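Long-range contact in methyl transferase from Methanosarcina acetivorans (Methanosarcina acetivorans, PDB 6MRO), which probably transfers methyl groups from S-adenosylmethionine to an acceptor, and binds S-adenosylhomocysteine and two calcium ions in the crystal: residues L128-K142 with P182-K194. The protein carries 1 engineered substitution. Residues are numbered along the deposited sequence; the frame is centred on the assembly and turned at random. Where two conformers were deposited one is given.
Sequences LKEGGKYFMLCFSDK and PGRRQAYLLSATK. With CA (calcium ion), chain D; CA (calcium ion), chain C.
Tyr-134, Met-136 and Cys-138 each exchange two backbone hydrogen bonds with Ala-192, Leu-190 and Tyr-188, respectively. These join the antiparallel strands 132-139 and 184-193. Beyond these pairs, Ser-140 N bonds to Gln-186 O (3.1 Å), and at the other end Lys-194 N bonds to Gly-132 O (3.0 Å).

At the C-terminus, the extended Lys-194 side chain passes the turn 129-132, and its NZ meets Leu-128 O at 2.8 Å. Asp-98 forms a salt bridge with the same NZ.

Apolar side chains meet on both faces. On one, Leu-190 CD2 lies 3.9 Å from Tyr-134 CE1 and also touches Met-136 CE; helix 155-162 covers this side. On the other, Leu-137 CD1 touches Ala-187 CB, and helix 20-27 packs on Phe-135 and Leu-137. That face also carries Ser-191 and, at its end, Lys-133 and Thr-193 side by side. The pair belongs to the seven-stranded 3-2-1-4-5-7-6 sheet of class I, Rossmann-like methyltransferases, in which strand 184-193 is the antiparallel insert.

The Arg-185 guanidinium stacks on one face of the Phe-139 ring, planes 12° apart, a cation-pi contact with CZ 4.0 Å from the ring centroid. Bends at chi2 and chi3 fold the arginine back over it. Ser-140 CB makes a CH-pi contact over the centre of the Tyr-188 ring, 3.6 Å from its centroid.

Water links Tyr-188 OH to Asp-141 O. The Asp-141 carboxylate binds both calcium ions: OD2 bridges them, and OD1 also holds one, at 2.6 Å.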
loop_
_atom_site.group_PDB
_atom_site.type_symbol
_atom_site.label_atom_id
_atom_site.label_comp_id
_atom_site.label_asym_id
_atom_site.label_seq_id
_atom_site.Cartn_x
_atom_site.Cartn_y
_atom_site.Cartn_z
ATOM N N LEU A 128 6.098 -2.553 11.955
ATOM C CA LEU A 128 7.010 -1.455 11.665
ATOM C C LEU A 128 8.078 -1.323 12.747
ATOM O O LEU A 128 7.809 -1.533 13.932
ATOM C CB LEU A 128 6.229 -0.143 11.562
ATOM C CG LEU A 128 5.813 0.210 10.141
ATOM C CD1 LEU A 128 4.732 1.296 10.189
ATOM C CD2 LEU A 128 7.019 0.668 9.316
ATOM N N LYS A 129 9.293 -0.974 12.332
ATOM C CA LYS A 129 10.347 -0.662 13.282
ATOM C C LYS A 129 10.052 0.646 13.999
ATOM O O LYS A 129 9.293 1.495 13.526
ATOM C CB LYS A 129 11.697 -0.525 12.582
ATOM C CG LYS A 129 12.405 -1.826 12.284
ATOM C CD LYS A 129 13.794 -1.550 11.722
ATOM C CE LYS A 129 14.421 -2.809 11.145
ATOM N NZ LYS A 129 15.753 -2.539 10.524
ATOM N N GLU A 130 10.804 0.858 15.054
ATOM C CA GLU A 130 10.776 2.068 15.797
ATOM C C GLU A 130 11.341 3.083 14.840
ATOM O O GLU A 130 12.359 2.867 14.289
ATOM C CB GLU A 130 11.710 1.852 16.978
ATOM C CG GLU A 130 12.928 1.017 16.602
ATOM C CD GLU A 130 12.899 -0.431 17.089
ATOM O OE1 GLU A 130 12.145 -1.238 16.599
ATOM O OE2 GLU A 130 13.682 -0.780 17.997
ATOM N N GLY A 131 10.692 4.209 14.642
ATOM C CA GLY A 131 11.153 5.155 13.645
ATOM C C GLY A 131 10.717 4.814 12.241
ATOM O O GLY A 131 11.109 5.513 11.293
ATOM N N GLY A 132 9.906 3.770 12.082
ATOM C CA GLY A 132 9.542 3.297 10.758
ATOM C C GLY A 132 8.479 4.167 10.109
ATOM O O GLY A 132 7.663 4.802 10.784
ATOM N N LYS A 133 8.508 4.189 8.776
ATOM C CA LYS A 133 7.586 4.960 7.999
ATOM C C LYS A 133 6.461 4.147 7.355
ATOM O O LYS A 133 6.676 3.093 6.892
ATOM C CB LYS A 133 8.326 5.616 6.855
ATOM C CG LYS A 133 9.513 6.465 7.196
ATOM C CD LYS A 133 9.000 7.855 7.483
ATOM C CE LYS A 133 10.097 8.864 7.696
ATOM N NZ LYS A 133 9.418 10.185 7.862
ATOM N N TYR A 134 5.271 4.724 7.367
ATOM C CA TYR A 134 4.094 4.201 6.689
ATOM C C TYR A 134 3.671 5.223 5.645
ATOM O O TYR A 134 3.422 6.392 5.984
ATOM C CB TYR A 134 2.962 3.947 7.687
ATOM C CG TYR A 134 1.629 3.495 7.100
ATOM C CD1 TYR A 134 0.467 4.214 7.347
ATOM C CD2 TYR A 134 1.536 2.330 6.334
ATOM C CE1 TYR A 134 -0.740 3.804 6.840
ATOM C CE2 TYR A 134 0.314 1.899 5.815
ATOM C CZ TYR A 134 -0.816 2.652 6.080
ATOM O OH TYR A 134 -2.024 2.247 5.599
ATOM N N PHE A 135 3.616 4.790 4.386
ATOM C CA PHE A 135 3.154 5.604 3.267
ATOM C C PHE A 135 1.915 4.950 2.677
ATOM O O PHE A 135 1.959 3.778 2.275
ATOM C CB PHE A 135 4.237 5.728 2.194
ATOM C CG PHE A 135 5.478 6.408 2.681
ATOM C CD1 PHE A 135 5.485 7.782 2.881
ATOM C CD2 PHE A 135 6.632 5.685 2.928
ATOM C CE1 PHE A 135 6.623 8.429 3.339
ATOM C CE2 PHE A 135 7.787 6.324 3.364
ATOM C CZ PHE A 135 7.787 7.692 3.575
ATOM N N MET A 136 0.818 5.701 2.625
ATOM C CA MET A 136 -0.454 5.156 2.188
ATOM C C MET A 136 -1.067 6.065 1.140
ATOM O O MET A 136 -1.122 7.284 1.322
ATOM C CB MET A 136 -1.402 4.980 3.375
ATOM C CG MET A 136 -2.738 4.341 3.033
ATOM S SD MET A 136 -3.993 5.523 2.463
ATOM C CE MET A 136 -4.386 6.299 4.037
ATOM N N LEU A 137 -1.532 5.463 0.052
ATOM C CA LEU A 137 -2.150 6.183 -1.050
ATOM C C LEU A 137 -3.602 5.756 -1.178
ATOM O O LEU A 137 -3.896 4.555 -1.244
ATOM C CB LEU A 137 -1.368 5.913 -2.338
ATOM C CG LEU A 137 -1.878 6.441 -3.677
ATOM C CD1 LEU A 137 -1.682 7.936 -3.734
ATOM C CD2 LEU A 137 -1.093 5.736 -4.814
ATOM N N CYS A 138 -4.505 6.736 -1.234
ATOM C CA CYS A 138 -5.925 6.440 -1.350
ATOM C C CYS A 138 -6.620 7.557 -2.120
ATOM O O CYS A 138 -6.090 8.661 -2.282
ATOM C CB CYS A 138 -6.552 6.242 0.042
ATOM S SG CYS A 138 -6.458 7.725 1.093
ATOM N N PHE A 139 -7.815 7.255 -2.612
ATOM C CA PHE A 139 -8.617 8.279 -3.268
ATOM C C PHE A 139 -9.092 9.295 -2.236
ATOM O O PHE A 139 -9.435 8.936 -1.110
ATOM C CB PHE A 139 -9.810 7.647 -3.980
ATOM C CG PHE A 139 -9.427 6.721 -5.086
ATOM C CD1 PHE A 139 -8.625 7.160 -6.126
ATOM C CD2 PHE A 139 -9.846 5.401 -5.077
ATOM C CE1 PHE A 139 -8.250 6.298 -7.152
ATOM C CE2 PHE A 139 -9.482 4.543 -6.098
ATOM C CZ PHE A 139 -8.679 4.996 -7.134
ATOM N N SER A 140 -9.118 10.569 -2.623
ATOM C CA SER A 140 -9.424 11.633 -1.680
ATOM C C SER A 140 -10.920 11.929 -1.651
ATOM O O SER A 140 -11.620 11.857 -2.670
ATOM C CB SER A 140 -8.648 12.914 -2.012
ATOM O OG SER A 140 -8.874 13.349 -3.340
ATOM N N ASP A 141 -11.396 12.280 -0.461
ATOM C CA ASP A 141 -12.792 12.601 -0.200
ATOM C C ASP A 141 -12.848 14.015 0.360
ATOM O O ASP A 141 -12.477 14.253 1.518
ATOM C CB ASP A 141 -13.396 11.594 0.775
ATOM C CG ASP A 141 -14.825 11.910 1.157
ATOM O OD1 ASP A 141 -15.398 12.916 0.682
ATOM O OD2 ASP A 141 -15.389 11.124 1.950
ATOM N N LYS A 142 -13.305 14.949 -0.461
ATOM C CA LYS A 142 -13.538 16.310 -0.011
ATOM C C LYS A 142 -15.013 16.681 -0.082
ATOM O O LYS A 142 -15.349 17.866 -0.000
ATOM C CB LYS A 142 -12.697 17.289 -0.832
ATOM C CG LYS A 142 -11.198 16.964 -0.814
ATOM C CD LYS A 142 -10.500 17.550 -2.032
ATOM C CE LYS A 142 -8.989 17.523 -1.883
ATOM N NZ LYS A 142 -8.335 18.204 -3.043
ATOM N N PRO A 182 -11.028 8.477 -16.464
ATOM C CA PRO A 182 -10.212 9.485 -15.787
ATOM C C PRO A 182 -8.998 8.782 -15.204
ATOM O O PRO A 182 -8.943 8.507 -14.000
ATOM C CB PRO A 182 -11.144 10.061 -14.709
ATOM C CG PRO A 182 -12.478 9.387 -14.902
ATOM C CD PRO A 182 -12.219 8.130 -15.671
ATOM N N GLY A 183 -8.034 8.455 -16.072
ATOM C CA GLY A 183 -6.847 7.703 -15.688
ATOM C C GLY A 183 -6.030 8.350 -14.595
ATOM O O GLY A 183 -5.049 7.752 -14.140
ATOM N N ARG A 184 -6.396 9.557 -14.182
ATOM C CA ARG A 184 -5.766 10.260 -13.073
ATOM C C ARG A 184 -6.880 10.673 -12.123
ATOM O O ARG A 184 -7.749 11.475 -12.484
ATOM C CB ARG A 184 -4.965 11.461 -13.572
ATOM C CG ARG A 184 -3.755 11.083 -14.420
ATOM C CD ARG A 184 -3.631 12.032 -15.592
ATOM N NE ARG A 184 -2.244 12.257 -15.992
ATOM C CZ ARG A 184 -1.808 12.255 -17.248
ATOM N NH1 ARG A 184 -2.656 12.050 -18.247
ATOM N NH2 ARG A 184 -0.523 12.479 -17.502
ATOM N N ARG A 185 -6.873 10.091 -10.929
ATOM C CA ARG A 185 -7.881 10.328 -9.908
ATOM C C ARG A 185 -7.254 11.133 -8.778
ATOM O O ARG A 185 -6.096 10.898 -8.419
ATOM C CB ARG A 185 -8.419 9.005 -9.358
ATOM C CG ARG A 185 -9.138 8.135 -10.375
ATOM C CD ARG A 185 -10.639 8.342 -10.309
ATOM N NE ARG A 185 -11.117 8.564 -8.941
ATOM C CZ ARG A 185 -11.844 7.691 -8.247
ATOM N NH1 ARG A 185 -12.243 7.986 -7.017
ATOM N NH2 ARG A 185 -12.175 6.522 -8.783
ATOM N N GLN A 186 -8.012 12.082 -8.225
ATOM C CA GLN A 186 -7.515 12.850 -7.086
ATOM C C GLN A 186 -7.318 11.933 -5.887
ATOM O O GLN A 186 -8.165 11.095 -5.572
ATOM C CB GLN A 186 -8.481 13.977 -6.717
ATOM C CG GLN A 186 -8.441 15.160 -7.672
ATOM C CD GLN A 186 -9.284 16.300 -7.179
ATOM O OE1 GLN A 186 -10.127 16.121 -6.295
ATOM N NE2 GLN A 186 -9.071 17.491 -7.744
ATOM N N ALA A 187 -6.198 12.110 -5.202
ATOM C CA ALA A 187 -5.775 11.140 -4.207
ATOM C C ALA A 187 -5.103 11.861 -3.044
ATOM O O ALA A 187 -4.744 13.042 -3.133
ATOM C CB ALA A 187 -4.831 10.100 -4.826
ATOM N N TYR A 188 -4.954 11.127 -1.938
ATOM C CA TYR A 188 -4.185 11.551 -0.776
ATOM C C TYR A 188 -2.988 10.635 -0.577
ATOM O O TYR A 188 -3.093 9.415 -0.743
ATOM C CB TYR A 188 -5.027 11.524 0.501
ATOM C CG TYR A 188 -5.909 12.726 0.686
ATOM C CD1 TYR A 188 -5.465 13.994 0.345
ATOM C CD2 TYR A 188 -7.199 12.593 1.206
ATOM C CE1 TYR A 188 -6.271 15.102 0.519
ATOM C CE2 TYR A 188 -8.012 13.692 1.385
ATOM C CZ TYR A 188 -7.542 14.948 1.034
ATOM O OH TYR A 188 -8.356 16.049 1.200
ATOM N N LEU A 189 -1.855 11.219 -0.188
ATOM C CA LEU A 189 -0.693 10.454 0.249
ATOM C C LEU A 189 -0.419 10.797 1.707
ATOM O O LEU A 189 -0.127 11.955 2.036
ATOM C CB LEU A 189 0.534 10.746 -0.608
ATOM C CG LEU A 189 1.779 9.961 -0.172
ATOM C CD1 LEU A 189 1.657 8.498 -0.581
ATOM C CD2 LEU A 189 3.041 10.597 -0.740
ATOM N N LEU A 190 -0.544 9.800 2.569
ATOM C CA LEU A 190 -0.216 9.935 3.974
ATOM C C LEU A 190 1.225 9.505 4.204
ATOM O O LEU A 190 1.640 8.420 3.766
ATOM C CB LEU A 190 -1.167 9.089 4.821
ATOM C CG LEU A 190 -0.688 8.735 6.231
ATOM C CD1 LEU A 190 -0.733 9.974 7.130
ATOM C CD2 LEU A 190 -1.578 7.622 6.782
ATOM N N SER A 191 1.979 10.347 4.900
ATOM C CA SER A 191 3.269 9.980 5.463
ATOM C C SER A 191 3.107 9.944 6.974
ATOM O O SER A 191 2.722 10.950 7.584
ATOM C CB SER A 191 4.359 10.968 5.055
ATOM O OG SER A 191 5.570 10.712 5.760
ATOM N N ALA A 192 3.366 8.784 7.569
ATOM C CA ALA A 192 3.215 8.626 9.005
ATOM C C ALA A 192 4.420 7.874 9.550
ATOM O O ALA A 192 5.139 7.202 8.805
ATOM C CB ALA A 192 1.906 7.903 9.336
ATOM N N THR A 193 4.656 8.011 10.857
ATOM C CA THR A 193 5.767 7.321 11.515
ATOM C C THR A 193 5.284 6.621 12.776
ATOM O O THR A 193 4.362 7.079 13.452
ATOM C CB THR A 193 6.924 8.278 11.872
ATOM O OG1 THR A 193 6.574 9.063 13.019
ATOM C CG2 THR A 193 7.258 9.191 10.698
ATOM N N LYS A 194 5.927 5.503 13.098
ATOM C CA LYS A 194 5.523 4.706 14.249
ATOM C C LYS A 194 5.737 5.447 15.567
ATOM O O LYS A 194 6.845 5.857 15.886
ATOM C CB LYS A 194 6.281 3.376 14.268
ATOM C CG LYS A 194 6.053 2.554 15.519
ATOM C CD LYS A 194 6.473 1.096 15.320
ATOM C CE LYS A 194 6.112 0.270 16.536
ATOM N NZ LYS A 194 6.298 -1.191 16.314
ATOM O OXT LYS A 194 4.803 5.648 16.346
HETATM CA CA CA D . -15.374 9.076 3.122
HETATM CA CA CA C . -17.557 12.328 2.067
HETATM O O HOH W 1 -6.614 14.971 -3.592
HETATM O O HOH W 2 -11.344 14.241 -4.541
HETATM O O HOH W 3 -10.552 15.799 2.721
HETATM O O HOH W 4 -16.547 13.429 3.863
HETATM O O HOH W 5 -16.617 8.350 1.234
HETATM O O HOH W 6 -14.919 6.724 3.697
#